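Local coordinates for protein putative exotoxin (superantigen) (Streptococcus pyogenes, PDB 1TY0) that acts as a superantigen exotoxin that can use one common surface for T-cell receptor binding and dimerization, and that binds zinc, at residues Asn49-Ser54 and Tyr82-Ile87; Thr26-Asp31 and Ile40-Tyr45; Gln68-Phe73 and Gly89-Ser94; His36-Asp41 and Ser54-Tyr59. One frame throughout, in Å; residues are numbered along the deposited sequence.

Interaction 1 of 4, residues Asn49-Ser54 and Tyr82-Ile87; sequences NFSVDS and YDVYYI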
loop_
_atom_site.group_PDB
_atom_site.type_symbol
_atom_site.label_atom_id
_atom_site.label_comp_id
_atom_site.label_asym_id
_atom_site.label_seq_id
_atom_site.Cartn_x
_atom_site.Cartn_y
_atom_site.Cartn_z
ATOM N N ASN A 49 15.585 13.461 1.294
ATOM C CA ASN A 49 15.624 13.031 2.688
ATOM C C ASN A 49 14.362 12.228 2.974
ATOM O O ASN A 49 13.248 12.709 2.768
ATOM C CB ASN A 49 15.706 14.230 3.633
ATOM C CG ASN A 49 15.885 13.811 5.078
ATOM O OD1 ASN A 49 16.761 13.006 5.396
ATOM N ND2 ASN A 49 15.058 14.355 5.961
ATOM N N PHE A 50 14.544 11.002 3.452
ATOM C CA PHE A 50 13.415 10.126 3.732
ATOM C C PHE A 50 13.855 9.065 4.725
ATOM O O PHE A 50 14.923 8.462 4.587
ATOM C CB PHE A 50 12.945 9.457 2.435
ATOM C CG PHE A 50 11.465 9.202 2.375
ATOM C CD1 PHE A 50 10.851 8.333 3.274
ATOM C CD2 PHE A 50 10.679 9.841 1.423
ATOM C CE1 PHE A 50 9.471 8.107 3.226
ATOM C CE2 PHE A 50 9.300 9.624 1.364
ATOM C CZ PHE A 50 8.696 8.756 2.268
ATOM N N SER A 51 13.037 8.825 5.735
ATOM C CA SER A 51 13.398 7.818 6.710
ATOM C C SER A 51 12.227 6.919 7.055
ATOM O O SER A 51 11.100 7.116 6.593
ATOM C CB SER A 51 13.935 8.484 7.983
ATOM O OG SER A 51 12.989 9.391 8.519
ATOM N N VAL A 52 12.524 5.911 7.855
ATOM C CA VAL A 52 11.511 4.979 8.315
ATOM C C VAL A 52 11.604 4.937 9.829
ATOM O O VAL A 52 12.693 4.783 10.385
ATOM C CB VAL A 52 11.751 3.561 7.767
ATOM C CG1 VAL A 52 10.764 2.571 8.409
ATOM C CG2 VAL A 52 11.588 3.556 6.252
ATOM N N ASP A 53 10.467 5.116 10.488
ATOM C CA ASP A 53 10.407 5.040 11.938
ATOM C C ASP A 53 9.746 3.724 12.297
ATOM O O ASP A 53 8.553 3.542 12.068
ATOM C CB ASP A 53 9.582 6.177 12.539
ATOM C CG ASP A 53 9.190 5.897 13.983
ATOM O OD1 ASP A 53 10.010 5.291 14.709
ATOM O OD2 ASP A 53 8.070 6.273 14.391
ATOM N N SER A 54 10.527 2.801 12.844
ATOM C CA SER A 54 9.989 1.511 13.248
ATOM C C SER A 54 9.820 1.520 14.760
ATOM O O SER A 54 10.797 1.601 15.496
ATOM C CB SER A 54 10.940 0.378 12.856
ATOM O OG SER A 54 10.458 -0.850 13.378
ATOM N N TYR A 82 4.778 14.208 6.425
ATOM C CA TYR A 82 6.235 14.074 6.414
ATOM C C TYR A 82 6.768 12.917 5.577
ATOM O O TYR A 82 6.083 11.908 5.371
ATOM C CB TYR A 82 6.742 13.921 7.848
ATOM C CG TYR A 82 6.379 15.089 8.728
ATOM C CD1 TYR A 82 7.065 16.299 8.627
ATOM C CD2 TYR A 82 5.346 14.989 9.656
ATOM C CE1 TYR A 82 6.732 17.380 9.434
ATOM C CE2 TYR A 82 5.002 16.069 10.470
ATOM C CZ TYR A 82 5.706 17.259 10.351
ATOM O OH TYR A 82 5.402 18.326 11.164
ATOM N N ASP A 83 8.007 13.058 5.112
ATOM C CA ASP A 83 8.641 12.015 4.309
ATOM C C ASP A 83 9.267 10.997 5.252
ATOM O O ASP A 83 10.494 10.890 5.397
ATOM C CB ASP A 83 9.688 12.615 3.367
ATOM C CG ASP A 83 9.063 13.478 2.284
ATOM O OD1 ASP A 83 8.043 13.052 1.699
ATOM O OD2 ASP A 83 9.594 14.574 2.012
ATOM N N VAL A 84 8.379 10.264 5.909
ATOM C CA VAL A 84 8.749 9.235 6.865
ATOM C C VAL A 84 7.698 8.141 6.778
ATOM O O VAL A 84 6.508 8.438 6.697
ATOM C CB VAL A 84 8.709 9.771 8.312
ATOM C CG1 VAL A 84 9.050 8.658 9.286
ATOM C CG2 VAL A 84 9.670 10.934 8.474
ATOM N N TYR A 85 8.130 6.886 6.773
ATOM C CA TYR A 85 7.185 5.776 6.779
ATOM C C TYR A 85 7.082 5.316 8.236
ATOM O O TYR A 85 8.094 5.209 8.929
ATOM C CB TYR A 85 7.681 4.605 5.926
ATOM C CG TYR A 85 7.521 4.800 4.437
ATOM C CD1 TYR A 85 6.281 5.115 3.884
ATOM C CD2 TYR A 85 8.606 4.645 3.581
ATOM C CE1 TYR A 85 6.127 5.269 2.504
ATOM C CE2 TYR A 85 8.467 4.796 2.204
ATOM C CZ TYR A 85 7.228 5.104 1.673
ATOM O OH TYR A 85 7.098 5.222 0.311
ATOM N N TYR A 86 5.866 5.035 8.690
ATOM C CA TYR A 86 5.648 4.588 10.065
ATOM C C TYR A 86 5.199 3.135 10.076
ATOM O O TYR A 86 4.150 2.788 9.528
ATOM C CB TYR A 86 4.611 5.485 10.747
ATOM C CG TYR A 86 5.120 6.893 10.916
ATOM C CD1 TYR A 86 6.075 7.187 11.888
ATOM C CD2 TYR A 86 4.717 7.917 10.056
ATOM C CE1 TYR A 86 6.624 8.458 12.004
ATOM C CE2 TYR A 86 5.269 9.205 10.164
ATOM C CZ TYR A 86 6.219 9.460 11.139
ATOM O OH TYR A 86 6.788 10.706 11.258
ATOM N N ILE A 87 6.020 2.282 10.687
ATOM C CA ILE A 87 5.734 0.849 10.763
ATOM C C ILE A 87 6.037 0.329 12.165
ATOM O O ILE A 87 6.643 1.032 12.974
ATOM C CB ILE A 87 6.614 0.044 9.768
ATOM C CG1 ILE A 87 8.097 0.238 10.109
ATOM C CG2 ILE A 87 6.339 0.505 8.328
ATOM C CD1 ILE A 87 9.044 -0.642 9.297
HETATM O O HOH W 1 12.300 14.937 1.944
#

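Interaction 2 of 4, residues Thr26-Asp31 and Ile40-Tyr45; sequences TNCNID and IDISSY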
loop_
_atom_site.group_PDB
_atom_site.type_symbol
_atom_site.label_atom_id
_atom_site.label_comp_id
_atom_site.label_asym_id
_atom_site.label_seq_id
_atom_site.Cartn_x
_atom_site.Cartn_y
_atom_site.Cartn_z
ATOM N N THR A 26 16.134 -2.708 1.483
ATOM C CA THR A 26 17.240 -3.504 1.996
ATOM C C THR A 26 18.545 -2.726 2.149
ATOM O O THR A 26 18.783 -1.734 1.451
ATOM C CB THR A 26 17.493 -4.731 1.095
ATOM O OG1 THR A 26 17.710 -4.296 -0.251
ATOM C CG2 THR A 26 16.292 -5.674 1.124
ATOM N N ASN A 27 19.369 -3.183 3.086
ATOM C CA ASN A 27 20.680 -2.595 3.358
ATOM C C ASN A 27 20.601 -1.101 3.678
ATOM O O ASN A 27 21.260 -0.279 3.042
ATOM C CB ASN A 27 21.597 -2.843 2.155
ATOM C CG ASN A 27 23.039 -2.472 2.432
ATOM O OD1 ASN A 27 23.577 -2.781 3.494
ATOM N ND2 ASN A 27 23.677 -1.821 1.468
ATOM N N CYS A 28 19.799 -0.769 4.685
ATOM C CA CYS A 28 19.597 0.611 5.112
ATOM C C CYS A 28 20.327 0.890 6.418
ATOM O O CYS A 28 20.421 0.025 7.285
ATOM C CB CYS A 28 18.110 0.877 5.312
ATOM S SG CYS A 28 17.147 0.522 3.843
ATOM N N ASN A 29 20.812 2.114 6.570
ATOM C CA ASN A 29 21.551 2.478 7.772
ATOM C C ASN A 29 20.695 2.931 8.944
ATOM O O ASN A 29 19.772 3.734 8.780
ATOM C CB ASN A 29 22.556 3.585 7.452
ATOM C CG ASN A 29 23.468 3.891 8.619
ATOM O OD1 ASN A 29 23.281 4.876 9.335
ATOM N ND2 ASN A 29 24.455 3.033 8.828
ATOM N N ILE A 30 21.005 2.412 10.129
ATOM C CA ILE A 30 20.303 2.821 11.343
ATOM C C ILE A 30 20.939 4.145 11.741
ATOM O O ILE A 30 22.072 4.173 12.223
ATOM C CB ILE A 30 20.508 1.821 12.505
ATOM C CG1 ILE A 30 19.848 0.479 12.166
ATOM C CG2 ILE A 30 19.908 2.390 13.796
ATOM C CD1 ILE A 30 19.971 -0.568 13.259
ATOM N N ASP A 31 20.219 5.241 11.531
ATOM C CA ASP A 31 20.747 6.560 11.871
ATOM C C ASP A 31 20.674 6.850 13.360
ATOM O O ASP A 31 21.557 7.509 13.921
ATOM C CB ASP A 31 20.004 7.657 11.107
ATOM C CG ASP A 31 20.539 7.856 9.700
ATOM O OD1 ASP A 31 21.545 7.211 9.340
ATOM O OD2 ASP A 31 19.960 8.667 8.952
ATOM N N ILE A 40 15.632 4.790 10.625
ATOM C CA ILE A 40 16.417 4.274 9.506
ATOM C C ILE A 40 16.358 5.145 8.262
ATOM O O ILE A 40 15.293 5.606 7.851
ATOM C CB ILE A 40 15.927 2.853 9.122
ATOM C CG1 ILE A 40 15.775 1.982 10.376
ATOM C CG2 ILE A 40 16.870 2.226 8.117
ATOM C CD1 ILE A 40 17.007 1.875 11.231
ATOM N N ASP A 41 17.515 5.353 7.654
ATOM C CA ASP A 41 17.607 6.170 6.462
ATOM C C ASP A 41 17.357 5.408 5.158
ATOM O O ASP A 41 17.967 4.368 4.913
ATOM C CB ASP A 41 18.986 6.818 6.404
ATOM C CG ASP A 41 19.121 7.796 5.256
ATOM O OD1 ASP A 41 18.117 8.456 4.927
ATOM O OD2 ASP A 41 20.230 7.918 4.693
ATOM N N ILE A 42 16.447 5.916 4.333
ATOM C CA ILE A 42 16.200 5.303 3.027
ATOM C C ILE A 42 16.304 6.385 1.945
ATOM O O ILE A 42 15.813 6.221 0.824
ATOM C CB ILE A 42 14.813 4.600 2.949
ATOM C CG1 ILE A 42 13.679 5.607 3.125
ATOM C CG2 ILE A 42 14.731 3.514 4.010
ATOM C CD1 ILE A 42 12.311 5.021 2.826
ATOM N N SER A 43 16.975 7.484 2.286
ATOM C CA SER A 43 17.132 8.616 1.370
ATOM C C SER A 43 17.710 8.240 0.009
ATOM O O SER A 43 17.289 8.782 -1.016
ATOM C CB SER A 43 18.013 9.702 2.005
ATOM O OG SER A 43 17.437 10.207 3.199
ATOM N N SER A 44 18.673 7.326 0.003
ATOM C CA SER A 44 19.313 6.899 -1.240
ATOM C C SER A 44 18.319 6.314 -2.238
ATOM O O SER A 44 18.473 6.477 -3.451
ATOM C CB SER A 44 20.413 5.874 -0.947
ATOM O OG SER A 44 19.890 4.724 -0.304
ATOM N N TYR A 45 17.306 5.629 -1.723
ATOM C CA TYR A 45 16.268 5.020 -2.551
ATOM C C TYR A 45 15.289 6.059 -3.081
ATOM O O TYR A 45 14.819 5.971 -4.216
ATOM C CB TYR A 45 15.476 4.007 -1.728
ATOM C CG TYR A 45 16.163 2.690 -1.501
ATOM C CD1 TYR A 45 16.098 1.680 -2.459
ATOM C CD2 TYR A 45 16.829 2.426 -0.307
ATOM C CE1 TYR A 45 16.669 0.439 -2.231
ATOM C CE2 TYR A 45 17.407 1.186 -0.069
ATOM C CZ TYR A 45 17.320 0.198 -1.035
ATOM O OH TYR A 45 17.869 -1.042 -0.803
HETATM O O HOH W 2 20.635 3.946 4.206
#

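Interaction 3 of 4, residues Gln68-Phe73 and Gly89-Ser94; sequences QKVNIF and GGVTPS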
loop_
_atom_site.group_PDB
_atom_site.type_symbol
_atom_site.label_atom_id
_atom_site.label_comp_id
_atom_site.label_asym_id
_atom_site.label_seq_id
_atom_site.Cartn_x
_atom_site.Cartn_y
_atom_site.Cartn_z
ATOM N N GLN A 68 24.418 0.400 11.938
ATOM C CA GLN A 68 24.395 -1.002 11.553
ATOM C C GLN A 68 23.462 -0.995 10.343
ATOM O O GLN A 68 22.545 -0.170 10.276
ATOM C CB GLN A 68 23.778 -1.848 12.670
ATOM C CG GLN A 68 23.653 -3.332 12.366
ATOM C CD GLN A 68 22.917 -4.091 13.464
ATOM O OE1 GLN A 68 22.788 -3.609 14.596
ATOM N NE2 GLN A 68 22.439 -5.292 13.136
ATOM N N LYS A 69 23.700 -1.885 9.385
ATOM C CA LYS A 69 22.847 -1.968 8.208
ATOM C C LYS A 69 21.719 -2.946 8.497
ATOM O O LYS A 69 21.937 -4.011 9.079
ATOM C CB LYS A 69 23.647 -2.444 6.991
ATOM C CG LYS A 69 24.717 -1.468 6.525
ATOM C CD LYS A 69 24.104 -0.140 6.112
ATOM C CE LYS A 69 25.172 0.846 5.647
ATOM N NZ LYS A 69 26.130 1.186 6.733
ATOM N N VAL A 70 20.506 -2.577 8.104
ATOM C CA VAL A 70 19.356 -3.435 8.334
ATOM C C VAL A 70 18.429 -3.481 7.136
ATOM O O VAL A 70 18.512 -2.648 6.231
ATOM C CB VAL A 70 18.520 -2.953 9.545
ATOM C CG1 VAL A 70 19.343 -3.036 10.825
ATOM C CG2 VAL A 70 18.044 -1.527 9.315
ATOM N N ASN A 71 17.558 -4.485 7.135
ATOM C CA ASN A 71 16.555 -4.629 6.095
ATOM C C ASN A 71 15.227 -4.277 6.730
ATOM O O ASN A 71 15.010 -4.510 7.925
ATOM C CB ASN A 71 16.509 -6.058 5.571
ATOM C CG ASN A 71 17.766 -6.428 4.819
ATOM O OD1 ASN A 71 18.336 -5.597 4.119
ATOM N ND2 ASN A 71 18.199 -7.679 4.951
ATOM N N ILE A 72 14.337 -3.718 5.923
ATOM C CA ILE A 72 13.034 -3.313 6.402
ATOM C C ILE A 72 11.923 -3.966 5.601
ATOM O O ILE A 72 11.944 -3.954 4.369
ATOM C CB ILE A 72 12.832 -1.789 6.256
ATOM C CG1 ILE A 72 13.894 -1.037 7.054
ATOM C CG2 ILE A 72 11.415 -1.406 6.704
ATOM C CD1 ILE A 72 13.901 0.461 6.784
ATOM N N PHE A 73 10.970 -4.554 6.309
ATOM C CA PHE A 73 9.786 -5.113 5.667
ATOM C C PHE A 73 8.690 -4.908 6.691
ATOM O O PHE A 73 8.501 -5.724 7.600
ATOM C CB PHE A 73 9.901 -6.600 5.344
ATOM C CG PHE A 73 8.838 -7.070 4.388
ATOM C CD1 PHE A 73 7.534 -7.272 4.827
ATOM C CD2 PHE A 73 9.119 -7.226 3.035
ATOM C CE1 PHE A 73 6.524 -7.615 3.928
ATOM C CE2 PHE A 73 8.113 -7.571 2.129
ATOM C CZ PHE A 73 6.813 -7.764 2.581
ATOM N N GLY A 89 7.980 -2.723 14.102
ATOM C CA GLY A 89 8.950 -3.776 13.844
ATOM C C GLY A 89 9.408 -3.847 12.391
ATOM O O GLY A 89 9.641 -2.813 11.754
ATOM N N GLY A 90 9.537 -5.072 11.878
ATOM C CA GLY A 90 9.962 -5.294 10.503
ATOM C C GLY A 90 11.440 -5.045 10.241
ATOM O O GLY A 90 11.865 -4.960 9.094
ATOM N N VAL A 91 12.233 -4.961 11.302
ATOM C CA VAL A 91 13.657 -4.663 11.156
ATOM C C VAL A 91 14.566 -5.851 11.452
ATOM O O VAL A 91 14.504 -6.426 12.531
ATOM C CB VAL A 91 14.042 -3.494 12.085
ATOM C CG1 VAL A 91 15.530 -3.189 11.970
ATOM C CG2 VAL A 91 13.211 -2.263 11.724
ATOM N N THR A 92 15.411 -6.201 10.484
ATOM C CA THR A 92 16.342 -7.316 10.632
ATOM C C THR A 92 17.751 -6.919 10.220
ATOM O O THR A 92 17.954 -6.003 9.424
ATOM C CB THR A 92 15.941 -8.528 9.755
ATOM O OG1 THR A 92 15.776 -8.100 8.393
ATOM C CG2 THR A 92 14.656 -9.159 10.267
ATOM N N PRO A 93 18.754 -7.614 10.764
ATOM C CA PRO A 93 20.137 -7.295 10.410
ATOM C C PRO A 93 20.368 -7.666 8.951
ATOM O O PRO A 93 19.906 -8.716 8.498
ATOM C CB PRO A 93 20.950 -8.190 11.346
ATOM C CG PRO A 93 20.041 -8.399 12.515
ATOM C CD PRO A 93 18.701 -8.596 11.858
ATOM N N SER A 94 21.052 -6.802 8.210
ATOM C CA SER A 94 21.374 -7.091 6.816
ATOM C C SER A 94 22.770 -7.696 6.902
ATOM O O SER A 94 23.729 -6.991 7.207
ATOM C CB SER A 94 21.412 -5.806 5.987
ATOM O OG SER A 94 21.704 -6.094 4.630
HETATM O O HOH W 3 23.847 -5.784 10.242
HETATM O O HOH W 4 17.547 -9.538 7.111
#

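Interaction 4 of 4, residues His36-Asp41 and Ser54-Tyr59; sequences HDFYID and SEVESY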
loop_
_atom_site.group_PDB
_atom_site.type_symbol
_atom_site.label_atom_id
_atom_site.label_comp_id
_atom_site.label_asym_id
_atom_site.label_seq_id
_atom_site.Cartn_x
_atom_site.Cartn_y
_atom_site.Cartn_z
ATOM N N HIS A 36 12.427 2.823 22.082
ATOM C CA HIS A 36 11.419 2.037 21.385
ATOM C C HIS A 36 11.279 2.309 19.889
ATOM O O HIS A 36 10.319 1.847 19.261
ATOM C CB HIS A 36 10.059 2.226 22.064
ATOM C CG HIS A 36 10.017 1.728 23.476
ATOM N ND1 HIS A 36 10.572 2.425 24.530
ATOM C CD2 HIS A 36 9.525 0.582 24.003
ATOM C CE1 HIS A 36 10.421 1.729 25.643
ATOM N NE2 HIS A 36 9.789 0.607 25.351
ATOM N N ASP A 37 12.223 3.047 19.311
ATOM C CA ASP A 37 12.156 3.346 17.880
ATOM C C ASP A 37 13.476 3.217 17.136
ATOM O O ASP A 37 14.544 3.538 17.662
ATOM C CB ASP A 37 11.639 4.771 17.647
ATOM C CG ASP A 37 10.178 4.935 17.992
ATOM O OD1 ASP A 37 9.873 5.056 19.196
ATOM O OD2 ASP A 37 9.333 4.946 17.060
ATOM N N PHE A 38 13.381 2.740 15.897
ATOM C CA PHE A 38 14.526 2.631 15.002
ATOM C C PHE A 38 14.310 3.798 14.042
ATOM O O PHE A 38 13.200 3.966 13.540
ATOM C CB PHE A 38 14.464 1.374 14.124
ATOM C CG PHE A 38 14.756 0.083 14.831
ATOM C CD1 PHE A 38 16.059 -0.397 14.914
ATOM C CD2 PHE A 38 13.719 -0.692 15.342
ATOM C CE1 PHE A 38 16.327 -1.639 15.495
ATOM C CE2 PHE A 38 13.978 -1.935 15.927
ATOM C CZ PHE A 38 15.287 -2.405 15.999
ATOM N N TYR A 39 15.332 4.616 13.800
ATOM C CA TYR A 39 15.197 5.686 12.814
ATOM C C TYR A 39 16.180 5.291 11.729
ATOM O O TYR A 39 17.391 5.421 11.895
ATOM C CB TYR A 39 15.526 7.050 13.420
ATOM C CG TYR A 39 14.406 7.529 14.306
ATOM C CD1 TYR A 39 13.178 7.909 13.758
ATOM C CD2 TYR A 39 14.533 7.511 15.692
ATOM C CE1 TYR A 39 12.103 8.251 14.571
ATOM C CE2 TYR A 39 13.461 7.849 16.516
ATOM C CZ TYR A 39 12.251 8.215 15.948
ATOM O OH TYR A 39 11.177 8.525 16.755
ATOM N N ILE A 40 15.632 4.790 10.625
ATOM C CA ILE A 40 16.417 4.274 9.506
ATOM C C ILE A 40 16.358 5.145 8.262
ATOM O O ILE A 40 15.293 5.606 7.851
ATOM C CB ILE A 40 15.927 2.853 9.122
ATOM C CG1 ILE A 40 15.775 1.982 10.376
ATOM C CG2 ILE A 40 16.870 2.226 8.117
ATOM C CD1 ILE A 40 17.007 1.875 11.231
ATOM N N ASP A 41 17.515 5.353 7.654
ATOM C CA ASP A 41 17.607 6.170 6.462
ATOM C C ASP A 41 17.357 5.408 5.158
ATOM O O ASP A 41 17.967 4.368 4.913
ATOM C CB ASP A 41 18.986 6.818 6.404
ATOM C CG ASP A 41 19.121 7.796 5.256
ATOM O OD1 ASP A 41 18.117 8.456 4.927
ATOM O OD2 ASP A 41 20.230 7.918 4.693
ATOM N N SER A 54 10.527 2.801 12.844
ATOM C CA SER A 54 9.989 1.511 13.248
ATOM C C SER A 54 9.820 1.520 14.760
ATOM O O SER A 54 10.797 1.601 15.496
ATOM C CB SER A 54 10.940 0.378 12.856
ATOM O OG SER A 54 10.458 -0.850 13.378
ATOM N N GLU A 55 8.579 1.433 15.217
ATOM C CA GLU A 55 8.295 1.430 16.647
ATOM C C GLU A 55 8.201 -0.011 17.137
ATOM O O GLU A 55 7.526 -0.839 16.524
ATOM C CB GLU A 55 6.987 2.169 16.912
ATOM C CG GLU A 55 6.645 2.324 18.382
ATOM C CD GLU A 55 5.328 3.041 18.585
ATOM O OE1 GLU A 55 5.215 4.211 18.153
ATOM O OE2 GLU A 55 4.402 2.433 19.171
ATOM N N VAL A 56 8.879 -0.307 18.241
ATOM C CA VAL A 56 8.874 -1.662 18.775
ATOM C C VAL A 56 8.677 -1.739 20.284
ATOM O O VAL A 56 8.596 -0.722 20.977
ATOM C CB VAL A 56 10.188 -2.401 18.424
ATOM C CG1 VAL A 56 10.280 -2.623 16.913
ATOM C CG2 VAL A 56 11.392 -1.593 18.904
ATOM N N GLU A 57 8.586 -2.970 20.774
ATOM C CA GLU A 57 8.426 -3.224 22.197
ATOM C C GLU A 57 9.762 -3.002 22.893
ATOM O O GLU A 57 10.793 -2.838 22.239
ATOM C CB GLU A 57 7.928 -4.658 22.418
ATOM C CG GLU A 57 6.425 -4.811 22.226
ATOM C CD GLU A 57 5.961 -6.262 22.222
ATOM O OE1 GLU A 57 6.612 -7.109 22.870
ATOM O OE2 GLU A 57 4.929 -6.550 21.577
ATOM N N SER A 58 9.742 -2.990 24.221
ATOM C CA SER A 58 10.953 -2.768 24.997
ATOM C C SER A 58 12.045 -3.803 24.717
ATOM O O SER A 58 11.761 -4.940 24.336
ATOM C CB SER A 58 10.619 -2.788 26.492
ATOM O OG SER A 58 9.539 -1.921 26.790
ATOM N N TYR A 59 13.292 -3.381 24.899
ATOM C CA TYR A 59 14.466 -4.234 24.729
ATOM C C TYR A 59 14.653 -4.917 23.377
ATOM O O TYR A 59 15.074 -6.074 23.297
ATOM C CB TYR A 59 14.489 -5.262 25.859
ATOM C CG TYR A 59 14.535 -4.590 27.212
ATOM C CD1 TYR A 59 15.663 -3.876 27.614
ATOM C CD2 TYR A 59 13.428 -4.607 28.060
ATOM C CE1 TYR A 59 15.689 -3.189 28.827
ATOM C CE2 TYR A 59 13.442 -3.922 29.276
ATOM C CZ TYR A 59 14.574 -3.216 29.652
ATOM O OH TYR A 59 14.595 -2.539 30.853
HETATM O O HOH W 5 7.594 5.322 20.466
#

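Interaction 1 of 4, residues Asn49-Ser54 and Tyr82-Ile87
Asp-83 lies over a face of the Phe-50 ring: its CB sits 3.8 Å from the centroid of that ring in a CH-pi contact, and its carbonyl O meets the same face, near the rim. Tyr-85 lies on the other side of the Phe-50 ring, whose CE1 reaches over a face of the tyrosine, 3.6 Å from Tyr-85 CD2, the planes oblique at 40°. The Tyr-85 hydroxyl bonds to Lys-46 NZ, and the same lysine makes a cation-pi contact with Phe-50. Tyr-85 also packs on Ile-21 of the second subunit. Further along, Val-52 CG1 meets Ile-87 CD1 at 3.8 Å.

The other side of the sheet carries Asp-53 and Tyr-86. Here Asp-53 CG stands anti to the backbone N (chi1 164°), which brings OD2 to the ring edge, in its plane, 3.3 Å from Tyr-86 CD1; the carboxylate is nearly upright to the ring at 83°. Val-84 CG1 lies over a face of that tyrosine.

Between the two sets of side chains the strands run parallel, zipped by four backbone bonds, of which Asp-53 N to Tyr-85 O is the shortest (2.8 Å). A parallel pairing of the third and fifth strands is what closes an OB-fold barrel.

Interaction 2 of 4, residues Thr26-Asp31 and Ile40-Tyr45
OD1 of Asp-41, whose CB rests 3.3 Å from Asp-31 OD2 across the contact, takes two bonds from Ser-43. The Ser-43 hydroxyl donates to Asp-41 OD1 at 2.6 Å on the syn lone pair, while Ser-43 N comes in from above the carboxylate plane. With CG anti to the backbone N of Asp-41 (chi1 -175°), OD1 is placed for this Asx turn, which leads into helix 43-46. Asp-31 OD2 and Asp-41 OD2 are 4.3 Å apart, a like-charge approach that the two bonds from Ser-43 may ease.

Strands 28-33 and 37-41 form the beta hairpin of the OB fold's first two strands, tied by Asp-41 N to Asn-29 O at 3.0 Å. Water 2 adds a second bridge, accepting from Asn-29 N and donating to Asp-41 O.

On the barrel-facing side the fit is tight. Ile-40 splits its branches: CG2 presses on Cys-28 CB at 3.4 Å, and its CD1 meets Ile-30 CG1 at 3.3 Å. Cys-28 SG touches Ile-42 CG2 and approaches the Tyr-45 ring obliquely. Tyr-45 donates its OH to Thr-26 O over a short 2.5 Å, with that carbonyl oxygen in the plane of the ring; Tyr-25 packs edge-to-face with the same ring.

Interaction 3 of 4, residues Gln68-Phe73 and Gly89-Ser94
The carboxamide of Asn-71 has Ser-94 over one of its faces, with Ser-94 CB 3.6 Å from Asn-71 OD1, while ND2 gives an N-H to water 4. Asn-71 CG stands anti to the carbonyl carbon (chi1 -68°), which turns the amide toward Ser-94. The Gln-68 amide runs beside Pro-93 pointing the same way, and its NE2 lies close to the proline ring, 3.7 Å from Pro-93 CB. Both flat groups decorate an antiparallel hairpin of the OB fold, made by its fourth and fifth strands, 69-74 and 84-93.

Outside partners fix the rotation of each amide. Asn-71 OD1 accepts from Asn-27 N, its ND2 donates to Asn-98 OD1, and Asn-98 ND2 bonds to Ser-94 OG. Gln-68 OE1 is bound to Thr-65 N. Two waters bridge further: water 4 joins Asn-71 ND2 to Thr-92 OG1 and Pro-93 O, and water 3 joins Gln-68 NE2 to Lys-69 O and Ser-94 O.

Asn-71 and Thr-92 are a hydrogen-bonded pair, with Asn-71 N to Thr-92 O at 2.8 Å and Thr-92 N to Asn-71 O at 3.1 Å. At the Ser-94 end, Ser-94 N reaches Lys-69 O with a nearly straight N-H, but from above the carbonyl plane (38° out of it). On the side facing Ile-40 the side chains of Val-70 and Val-91 meet at a slant, Val-70 CB 3.9 Å from Val-91 CG1, and Val-70 CB presses on Thr-92 O at 3.1 Å. Gly-90 offers its O to Phe-73 N at 3.0 Å; Phe-73 O, buried by the contact, has no hydrogen-bond partner in the model.

Interaction 4 of 4, residues His36-Asp41 and Ser54-Tyr59
Strands 37-41 and 51-55, the second and third of the OB barrel, pair antiparallel here, and residues 56-58 run on past the strand end, alongside the His-36 side chain. Phe-38 and Ser-54 exchange both backbone bonds, Phe-38 N to Ser-54 O at 2.9 Å and Ser-54 N to Phe-38 O at 3.0 Å. One step further, Val-56 N reaches His-36 O at 2.8 Å with a nearly straight N-H.

Phe-38 points to the barrel side, where Val-56 meets it at about a right angle: CG1 of the valine comes in the ring plane at the edge, 3.9 Å from Phe-38 CE2. Phe-64 packs edge-to-face with the same ring.

His-36 has its CG anti to its own carbonyl carbon (chi1 -63°), which swings the imidazole alongside residues 56-58, edge on. Val-56 O and Ser-58 OG both sit at the edge in its plane, and His-36 NE2 shares a hydrogen bond of 2.9 Å with Ser-58 OG.

On the opposite side of the sheet from Phe-38, Asp-37 and Glu-55 run side by side with carboxylate planes 72° apart; Asp-37 OD2 and Glu-55 OE1 are 4.3 Å apart. Water 5 donates to Asp-37 OD1 and, weakly, to Glu-55 OE1. A salt bridge from Lys-191 to Glu-55 OE2 should offset part of this charge. Asp-37 OD2 also lies against Asp-53 OD1, so one of these two carboxylates may hold a proton.

How the interactions relate
All four contacts are strand pairings of one OB barrel, in which successive pairs share strands. Interactions 2 and 4 share Ile-40 and Asp-41; interactions 4 and 1 share Ser-54, and between them Asp-37 OD2 lies 2.5 Å from Asp-53 OD1, a spacing so short for two carboxylates that it is consistent with a shared proton. Strand 84-93 carries interaction 1 into interaction 3, where Ser-54 OG reaches Gly-89 O at 2.7 Å. Interaction 3 meets interaction 2 through Cys-28 O and Val-70 N, 2.7 Å apart, closing the ring. The centres of the four contacts lie about 9 to 14 Å from one another. Zinc-binding His-169, His-203 and Asp-205, with no zinc on this chain here, belong to the beta-grasp domain, away from all four.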